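Local atomic coordinates of endo-beta-1,4-mannanase (Alicyclobacillus acidocaldarius, PDB entry 4CD8), a protein that hydrolyses internal beta-1,4-mannosidic linkages of mannans, as a family 113 glycoside hydrolase. Residues L88-K93 against T141-F146; H136-T141 against T171-L176. All coordinates share one frame; numbering follows the deposited sequence.

Contact 1 (L88-K93 against T141-F146)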
loop_
_atom_site.group_PDB
_atom_site.type_symbol
_atom_site.label_atom_id
_atom_site.label_comp_id
_atom_site.label_asym_id
_atom_site.label_seq_id
_atom_site.Cartn_x
_atom_site.Cartn_y
_atom_site.Cartn_z
ATOM N N LEU A 88 3.815 -9.815 13.963
ATOM C CA LEU A 88 3.045 -9.061 12.975
ATOM C C LEU A 88 2.282 -9.976 11.990
ATOM O O LEU A 88 2.752 -11.056 11.675
ATOM C CB LEU A 88 3.990 -8.145 12.174
ATOM C CG LEU A 88 4.663 -7.055 13.019
ATOM C CD1 LEU A 88 5.839 -6.452 12.243
ATOM C CD2 LEU A 88 3.641 -5.985 13.424
ATOM N N LYS A 89 1.100 -9.528 11.540
ATOM C CA LYS A 89 0.465 -10.040 10.337
ATOM C C LYS A 89 1.086 -9.299 9.141
ATOM O O LYS A 89 1.506 -8.151 9.276
ATOM C CB LYS A 89 -1.044 -9.870 10.398
ATOM C CG LYS A 89 -1.686 -10.726 11.463
ATOM C CD LYS A 89 -3.191 -10.526 11.431
ATOM C CE LYS A 89 -3.922 -11.522 12.340
ATOM N NZ LYS A 89 -3.673 -11.201 13.760
ATOM N N VAL A 90 1.122 -9.950 7.983
ATOM C CA VAL A 90 1.882 -9.466 6.831
ATOM C C VAL A 90 0.995 -9.414 5.602
ATOM O O VAL A 90 0.390 -10.429 5.202
ATOM C CB VAL A 90 3.104 -10.336 6.506
ATOM C CG1 VAL A 90 3.846 -9.804 5.285
ATOM C CG2 VAL A 90 4.080 -10.422 7.679
ATOM N N CYS A 91 0.948 -8.245 4.960
ATOM C CA CYS A 91 0.355 -8.099 3.635
ATOM C C CYS A 91 1.457 -8.002 2.603
ATOM O O CYS A 91 2.400 -7.223 2.792
ATOM C CB CYS A 91 -0.521 -6.877 3.539
ATOM S SG CYS A 91 -1.239 -6.594 1.912
ATOM N N LEU A 92 1.367 -8.778 1.524
ATOM C CA LEU A 92 2.338 -8.656 0.418
ATOM C C LEU A 92 1.742 -7.792 -0.663
ATOM O O LEU A 92 0.638 -8.068 -1.144
ATOM C CB LEU A 92 2.744 -10.016 -0.127
ATOM C CG LEU A 92 3.928 -10.022 -1.102
ATOM C CD1 LEU A 92 5.228 -9.438 -0.485
ATOM C CD2 LEU A 92 4.126 -11.424 -1.657
ATOM N N LYS A 93 2.525 -6.757 -1.097
ATOM C CA LYS A 93 2.046 -5.772 -2.046
ATOM C C LYS A 93 3.034 -5.542 -3.163
ATOM O O LYS A 93 3.871 -4.610 -3.101
ATOM C CB LYS A 93 1.708 -4.449 -1.369
ATOM C CG LYS A 93 1.129 -3.389 -2.286
ATOM C CD LYS A 93 0.762 -2.162 -1.482
ATOM C CE LYS A 93 0.754 -0.870 -2.277
ATOM N NZ LYS A 93 0.169 0.192 -1.443
ATOM N N THR A 141 4.693 -18.275 2.205
ATOM C CA THR A 141 5.299 -17.526 3.313
ATOM C C THR A 141 4.271 -17.172 4.403
ATOM O O THR A 141 4.593 -16.543 5.390
ATOM C CB THR A 141 6.010 -16.256 2.821
ATOM O OG1 THR A 141 5.077 -15.409 2.148
ATOM C CG2 THR A 141 7.185 -16.652 1.876
ATOM N N GLY A 142 3.031 -17.618 4.213
ATOM C CA GLY A 142 2.008 -17.439 5.222
ATOM C C GLY A 142 1.498 -16.012 5.384
ATOM O O GLY A 142 0.992 -15.618 6.458
ATOM N N CYS A 143 1.628 -15.218 4.336
ATOM C CA CYS A 143 1.154 -13.855 4.423
ATOM C C CYS A 143 -0.370 -13.853 4.518
ATOM O O CYS A 143 -1.049 -14.460 3.707
ATOM C CB CYS A 143 1.616 -13.028 3.222
ATOM S SG CYS A 143 3.372 -12.689 3.129
ATOM N N GLU A 144 -0.863 -13.107 5.494
ATOM C CA GLU A 144 -2.284 -13.038 5.839
ATOM C C GLU A 144 -3.117 -12.198 4.859
ATOM O O GLU A 144 -4.322 -12.280 4.793
ATOM C CB GLU A 144 -2.416 -12.490 7.237
ATOM C CG GLU A 144 -1.896 -13.436 8.315
ATOM C CD GLU A 144 -0.428 -13.358 8.653
ATOM O OE1 GLU A 144 0.367 -12.710 7.895
ATOM O OE2 GLU A 144 -0.057 -14.003 9.660
ATOM N N MET A 145 -2.459 -11.347 4.080
ATOM C CA MET A 145 -3.151 -10.588 3.042
ATOM C C MET A 145 -2.253 -10.433 1.813
ATOM O O MET A 145 -1.025 -10.459 1.931
ATOM C CB MET A 145 -3.551 -9.183 3.542
ATOM C CG MET A 145 -4.532 -8.420 2.683
ATOM S SD MET A 145 -4.915 -6.788 3.346
ATOM C CE MET A 145 -5.552 -7.064 4.976
ATOM N N PHE A 146 -2.902 -10.243 0.672
ATOM C CA PHE A 146 -2.281 -10.011 -0.610
ATOM C C PHE A 146 -3.021 -8.874 -1.282
ATOM O O PHE A 146 -4.236 -8.850 -1.369
ATOM C CB PHE A 146 -2.330 -11.247 -1.506
ATOM C CG PHE A 146 -1.586 -11.063 -2.805
ATOM C CD1 PHE A 146 -0.212 -11.167 -2.828
ATOM C CD2 PHE A 146 -2.241 -10.779 -3.997
ATOM C CE1 PHE A 146 0.517 -10.996 -4.024
ATOM C CE2 PHE A 146 -1.514 -10.640 -5.199
ATOM C CZ PHE A 146 -0.129 -10.732 -5.181
#

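Contact 2 (H136-T141 against T171-L176)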
loop_
_atom_site.group_PDB
_atom_site.type_symbol
_atom_site.label_atom_id
_atom_site.label_comp_id
_atom_site.label_asym_id
_atom_site.label_seq_id
_atom_site.Cartn_x
_atom_site.Cartn_y
_atom_site.Cartn_z
ATOM N N HIS A 136 1.549 -16.730 -4.995
ATOM C CA HIS A 136 2.097 -18.032 -4.616
ATOM C C HIS A 136 3.146 -17.895 -3.525
ATOM O O HIS A 136 3.155 -18.637 -2.573
ATOM C CB HIS A 136 2.661 -18.747 -5.863
ATOM C CG HIS A 136 3.368 -20.032 -5.579
ATOM N ND1 HIS A 136 2.706 -21.145 -5.126
ATOM C CD2 HIS A 136 4.665 -20.403 -5.750
ATOM C CE1 HIS A 136 3.561 -22.147 -5.001
ATOM N NE2 HIS A 136 4.758 -21.727 -5.383
ATOM N N VAL A 137 4.016 -16.878 -3.655
ATOM C CA VAL A 137 4.979 -16.560 -2.606
ATOM C C VAL A 137 4.268 -16.181 -1.295
ATOM O O VAL A 137 4.650 -16.655 -0.227
ATOM C CB VAL A 137 5.943 -15.420 -3.030
ATOM C CG1 VAL A 137 6.747 -14.929 -1.846
ATOM C CG2 VAL A 137 6.869 -15.865 -4.187
ATOM N N ALA A 138 3.193 -15.390 -1.410
ATOM C CA ALA A 138 2.375 -15.020 -0.252
ATOM C C ALA A 138 1.806 -16.251 0.468
ATOM O O ALA A 138 1.829 -16.312 1.684
ATOM C CB ALA A 138 1.263 -14.066 -0.641
ATOM N N LYS A 139 1.345 -17.233 -0.306
ATOM C CA LYS A 139 0.766 -18.432 0.304
ATOM C C LYS A 139 1.851 -19.240 1.017
ATOM O O LYS A 139 1.702 -19.659 2.182
ATOM C CB LYS A 139 0.080 -19.275 -0.751
ATOM C CG LYS A 139 -0.361 -20.616 -0.172
ATOM C CD LYS A 139 -1.451 -21.256 -0.996
ATOM C CE LYS A 139 -1.768 -22.643 -0.437
ATOM N NZ LYS A 139 -3.018 -23.142 -1.036
ATOM N N ARG A 140 2.963 -19.455 0.328
ATOM C CA ARG A 140 4.049 -20.241 0.905
ATOM C C ARG A 140 4.714 -19.608 2.138
ATOM O O ARG A 140 5.224 -20.323 2.995
ATOM C CB ARG A 140 5.103 -20.506 -0.162
ATOM C CG ARG A 140 4.642 -21.389 -1.311
ATOM C CD ARG A 140 5.786 -21.825 -2.219
ATOM N NE ARG A 140 6.691 -22.723 -1.546
ATOM C CZ ARG A 140 7.772 -23.233 -2.109
ATOM N NH1 ARG A 140 8.088 -22.935 -3.369
ATOM N NH2 ARG A 140 8.543 -24.042 -1.402
ATOM N N THR A 141 4.693 -18.275 2.205
ATOM C CA THR A 141 5.299 -17.526 3.313
ATOM C C THR A 141 4.271 -17.172 4.403
ATOM O O THR A 141 4.593 -16.543 5.390
ATOM C CB THR A 141 6.010 -16.256 2.821
ATOM O OG1 THR A 141 5.077 -15.409 2.148
ATOM C CG2 THR A 141 7.185 -16.652 1.876
ATOM N N THR A 171 -6.446 -18.842 -7.220
ATOM C CA THR A 171 -5.950 -20.231 -7.403
ATOM C C THR A 171 -4.661 -20.491 -6.624
ATOM O O THR A 171 -4.352 -21.655 -6.276
ATOM C CB THR A 171 -5.784 -20.659 -8.896
ATOM O OG1 THR A 171 -4.643 -20.022 -9.505
ATOM C CG2 THR A 171 -7.022 -20.358 -9.709
ATOM N N GLU A 172 -3.904 -19.396 -6.400
ATOM C CA GLU A 172 -2.554 -19.448 -5.839
ATOM C C GLU A 172 -2.480 -19.060 -4.381
ATOM O O GLU A 172 -1.436 -19.222 -3.749
ATOM C CB GLU A 172 -1.635 -18.486 -6.624
ATOM C CG GLU A 172 -1.483 -18.808 -8.098
ATOM C CD GLU A 172 -0.657 -20.052 -8.387
ATOM O OE1 GLU A 172 -0.071 -20.635 -7.461
ATOM O OE2 GLU A 172 -0.593 -20.470 -9.581
ATOM N N TYR A 173 -3.593 -18.530 -3.854
ATOM C CA TYR A 173 -3.543 -17.870 -2.565
ATOM C C TYR A 173 -4.914 -17.933 -1.873
ATOM O O TYR A 173 -5.902 -17.528 -2.466
ATOM C CB TYR A 173 -3.097 -16.404 -2.791
ATOM C CG TYR A 173 -3.042 -15.618 -1.509
ATOM C CD1 TYR A 173 -2.040 -15.838 -0.575
ATOM C CD2 TYR A 173 -4.011 -14.681 -1.223
ATOM C CE1 TYR A 173 -2.000 -15.128 0.602
ATOM C CE2 TYR A 173 -3.987 -13.951 -0.041
ATOM C CZ TYR A 173 -2.976 -14.181 0.863
ATOM O OH TYR A 173 -2.912 -13.513 2.058
ATOM N N ASP A 174 -4.898 -18.355 -0.606
ATOM C CA ASP A 174 -6.107 -18.628 0.175
ATOM C C ASP A 174 -6.433 -17.526 1.192
ATOM O O ASP A 174 -7.449 -17.584 1.873
ATOM C CB ASP A 174 -5.950 -19.938 0.965
ATOM C CG ASP A 174 -5.665 -21.122 0.084
ATOM O OD1 ASP A 174 -6.318 -21.245 -0.978
ATOM O OD2 ASP A 174 -4.785 -21.944 0.457
ATOM N N GLY A 175 -5.573 -16.499 1.293
ATOM C CA GLY A 175 -5.732 -15.487 2.330
ATOM C C GLY A 175 -6.621 -14.344 1.912
ATOM O O GLY A 175 -7.330 -14.413 0.902
ATOM N N LEU A 176 -6.587 -13.255 2.681
ATOM C CA LEU A 176 -7.391 -12.085 2.342
ATOM C C LEU A 176 -6.814 -11.379 1.129
ATOM O O LEU A 176 -5.584 -11.228 1.013
ATOM C CB LEU A 176 -7.405 -11.099 3.509
ATOM C CG LEU A 176 -8.123 -11.616 4.751
ATOM C CD1 LEU A 176 -7.727 -10.737 5.918
ATOM C CD2 LEU A 176 -9.622 -11.496 4.525
#

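Contact 1 (L88-K93 against T141-F146)
C91 pairs with M145 and L92 with F146, in parallel, where two neighbouring strands of the barrel, 89-98 and 145-150, begin side by side. The ladder is short: M145 N donates to V90 O (3.2 Å), and L92 N returns a bond to M145 O (3.0 Å). Before it starts, E144 stands in for a backbone acceptor. Its chain bends at CG (chi2 87°) and brings OE1 to V90 N at 2.9 Å, met from above the carboxylate plane, while H84 NE2 of helix 73-85 binds the same oxygen. The K89 and E144 side chains cross at about a right angle, the carboxylate resting near K89 CB and CG. Shortening E144 to an alanine would probably leave V90 N and H84 NE2 without their shared acceptor. The small C91 can lie close against M145, CB to CB at 3.8 Å, on the face that M230 and F228 of strand 227-232 touch. V90 and L92 fill the face turned to the helices, where C143 SG packs on V90 CG1 (3.6 Å) and F146 CD1 lies 4.2 Å from L92 CB. Parallel neighbours joined through an outer helix, here 120-140, form the beta-alpha-beta crossover of a TIM barrel.

Contact 2 (H136-T141 against T171-L176)
K139 reaches from the last turn of helix 120-140 to D174, forming a salt bridge between NZ and OD2 of 2.6 Å. NZ approaches the syn side of that oxygen, 31° out of the carboxylate plane. A lysine suits this span because its chain runs extended beyond CG, and its CD passes 3.4 Å from E172 O. H136 and E172 meet more loosely: E172 OE1 is 3.7 Å from H136 ND1, with ring and carboxylate planes 80° apart. The inner part of the contact is apolar. A138 CB lies 3.6 Å from Y173 CE1, and a residue this small lets the ring come close to the helix, whose K139 N lies at the ring edge. With CG anti to the backbone N (chi1 179°), the tyrosine carries its ring past A138 toward C143, and its hydroxyl finds a partner in C143 O. G175 lays its backbone N over one face of that ring, 3.3 Å above the plane and offset toward the rim; a CB on G175 would run into the hydroxyl. At the helix end, V137 O accepts twice, from T141 N and from T141 OG1 (2.7 Å), satisfying the threonine hydroxyl. The contact joins the end of helix 120-140 to the turn linking helix 159-172 with strand 176-182, where L176 makes backbone hydrogen bonds to F146 of strand 145-150 and to E144 just before it.

How the contacts relate
The two contacts share T141 and have centres about 9 Å apart. The chain leaves helix 120-140 in contact 2, turns at G142 in a Schellman motif and enters strand 145-150 in contact 1, so one connection serves both. C143 joins them directly: besides the tie of its O to Y173, its N lies 2.9 Å from A138 O, a probable hydrogen bond. The centre of contact 1 is about 12 Å from the centre of the chain, and that of contact 2 is about 18 Å from it. The side chain of C91 is about 13 Å from the bound mannoimidazole inhibitor, and strand 89-98 also carries K93, salt-bridged to the inhibitor-pocket residue E231, and N97, of the mannose pocket.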